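Local coordinates for protein CdnC (Chryseobacterium gregarium DSM 19109, PDB 7MGV) that probably uses ATP to install omega-ester macrocycles, single and bicyclic, in a multicore precursor peptide as a graspetide-type ATP-grasp ligase, at residues N46-I51 and L340-A345. Residues are numbered along the deposited sequence; the frame is centred on the assembly and turned at random.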
loop_
_atom_site.group_PDB
_atom_site.type_symbol
_atom_site.label_atom_id
_atom_site.label_comp_id
_atom_site.label_asym_id
_atom_site.label_seq_id
_atom_site.Cartn_x
_atom_site.Cartn_y
_atom_site.Cartn_z
ATOM N N ASN A 46 -20.067 -15.475 21.580
ATOM C CA ASN A 46 -20.012 -16.396 20.449
ATOM C C ASN A 46 -19.132 -17.610 20.718
ATOM O O ASN A 46 -19.198 -18.581 19.958
ATOM C CB ASN A 46 -19.523 -15.663 19.198
ATOM C CG ASN A 46 -20.626 -14.865 18.526
ATOM O OD1 ASN A 46 -21.738 -14.765 19.046
ATOM N ND2 ASN A 46 -20.328 -14.304 17.359
ATOM N N GLY A 47 -18.327 -17.586 21.777
ATOM C CA GLY A 47 -17.515 -18.728 22.138
ATOM C C GLY A 47 -16.109 -18.714 21.593
ATOM O O GLY A 47 -15.499 -19.783 21.473
ATOM N N CYS A 48 -15.572 -17.546 21.256
ATOM C CA CYS A 48 -14.225 -17.429 20.723
ATOM C C CYS A 48 -13.376 -16.553 21.634
ATOM O O CYS A 48 -13.890 -15.785 22.453
ATOM C CB CYS A 48 -14.238 -16.859 19.299
ATOM S SG CYS A 48 -15.175 -17.848 18.107
ATOM N N GLU A 49 -12.062 -16.684 21.483
ATOM C CA GLU A 49 -11.101 -15.921 22.265
ATOM C C GLU A 49 -10.594 -14.738 21.453
ATOM O O GLU A 49 -10.373 -14.848 20.243
ATOM C CB GLU A 49 -9.926 -16.801 22.698
ATOM C CG GLU A 49 -8.966 -16.119 23.660
ATOM C CD GLU A 49 -7.619 -16.811 23.740
ATOM O OE1 GLU A 49 -7.512 -17.968 23.283
ATOM O OE2 GLU A 49 -6.663 -16.191 24.255
ATOM N N VAL A 50 -10.414 -13.605 22.127
ATOM C CA VAL A 50 -9.918 -12.379 21.513
ATOM C C VAL A 50 -8.485 -12.157 21.975
ATOM O O VAL A 50 -8.202 -12.187 23.178
ATOM C CB VAL A 50 -10.803 -11.173 21.870
ATOM C CG1 VAL A 50 -10.052 -9.872 21.635
ATOM C CG2 VAL A 50 -12.087 -11.198 21.064
ATOM N N ILE A 51 -7.584 -11.941 21.021
ATOM C CA ILE A 51 -6.202 -11.571 21.302
ATOM C C ILE A 51 -6.012 -10.132 20.847
ATOM O O ILE A 51 -6.134 -9.829 19.653
ATOM C CB ILE A 51 -5.204 -12.509 20.607
ATOM C CG1 ILE A 51 -5.377 -13.941 21.117
ATOM C CG2 ILE A 51 -3.779 -12.031 20.835
ATOM C CD1 ILE A 51 -4.418 -14.928 20.492
ATOM N N LEU A 340 -19.226 -12.014 12.116
ATOM C CA LEU A 340 -18.375 -12.172 10.943
ATOM C C LEU A 340 -17.000 -12.705 11.325
ATOM O O LEU A 340 -16.443 -13.558 10.625
ATOM C CB LEU A 340 -18.248 -10.839 10.207
ATOM C CG LEU A 340 -17.505 -10.860 8.870
ATOM C CD1 LEU A 340 -18.403 -11.372 7.753
ATOM C CD2 LEU A 340 -16.965 -9.479 8.536
ATOM N N LEU A 341 -16.437 -12.217 12.433
ATOM C CA LEU A 341 -15.089 -12.626 12.816
ATOM C C LEU A 341 -15.057 -14.054 13.352
ATOM O O LEU A 341 -14.017 -14.717 13.274
ATOM C CB LEU A 341 -14.519 -11.655 13.849
ATOM C CG LEU A 341 -14.293 -10.215 13.384
ATOM C CD1 LEU A 341 -13.602 -9.399 14.468
ATOM C CD2 LEU A 341 -13.500 -10.178 12.086
ATOM N N CYS A 342 -16.175 -14.543 13.888
ATOM C CA CYS A 342 -16.282 -15.904 14.396
ATOM C C CYS A 342 -16.825 -16.880 13.359
ATOM O O CYS A 342 -17.187 -18.005 13.718
ATOM C CB CYS A 342 -17.176 -15.937 15.636
ATOM S SG CYS A 342 -16.718 -14.778 16.946
ATOM N N ASP A 343 -16.914 -16.463 12.092
ATOM C CA ASP A 343 -17.397 -17.310 10.999
ATOM C C ASP A 343 -18.841 -17.756 11.230
ATOM O O ASP A 343 -19.221 -18.885 10.917
ATOM C CB ASP A 343 -16.480 -18.516 10.784
ATOM C CG ASP A 343 -16.568 -19.072 9.373
ATOM O OD1 ASP A 343 -17.135 -18.384 8.498
ATOM O OD2 ASP A 343 -16.067 -20.193 9.136
ATOM N N LYS A 344 -19.652 -16.858 11.786
ATOM C CA LYS A 344 -21.076 -17.096 11.977
ATOM C C LYS A 344 -21.917 -16.180 11.093
ATOM O O LYS A 344 -23.053 -15.843 11.437
ATOM C CB LYS A 344 -21.456 -16.927 13.446
ATOM C CG LYS A 344 -20.922 -18.031 14.347
ATOM C CD LYS A 344 -21.251 -17.773 15.808
ATOM C CE LYS A 344 -22.752 -17.695 16.033
ATOM N NZ LYS A 344 -23.078 -17.137 17.374
ATOM N N ALA A 345 -21.367 -15.776 9.950
ATOM C CA ALA A 345 -22.051 -14.916 8.995
ATOM C C ALA A 345 -21.410 -15.114 7.644
ATOM O O ALA A 345 -20.217 -15.460 7.568
ATOM C CB ALA A 345 -21.974 -13.441 9.421
#
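N46, C48, C342 and K344 form a small, mixed contact between two helix ends: two thiols pack together, and one amide makes weak bonds across the contact from both ND2 and OD1. It ties the C-terminal end of helix 332-341 to the end of helix 35-46 and the edge of the four-stranded parallel sheet. Segment 46-51 runs from the end of helix 35-46 into strand 48-54, which lies at one border of that sheet. Each helix closes in a Schellman motif, with G47 and D343 at positive phi. C48 and C342 are the closest backbone pair, 6.8 Å between their CA atoms.

The SG of C48 lies 3.6 Å from the SG of C342. This is van der Waals packing of two cysteines, not a disulfide. C342 SG is anti to its own carbonyl carbon (chi1 -53°), which sets the sulfur beside both C48 SG and ND2 of N46. I43 of helix 35-46 touches both cysteines. C342 also rests on I24, and C48 on N22, so the cysteine pair packs against both helix 35-46 and strand 22-28.

The amide of N46 lies beside the sulfur pair. Its ND2 gives a weak hydrogen bond to C342 SG, 3.7 Å long with an N-H...S angle of 158°. Its stronger partner is the carboxylate of D339, just before segment 340-345. On the other branch, K344 NZ gives OD1 of N46 a weak bond of 3.2 Å. The lysine chain bends at chi3 (60°), and its CD passes 3.9 Å from ND2 of N46. A leucine in place of N46 would probably leave D339 without this amide donor and K344 without its oxygen acceptor.

The chemistry implies a modest, non-covalent tie: thiol packing plus weak N-H...S and lysine-to-amide bonds, with D339 holding the N46 amide in place.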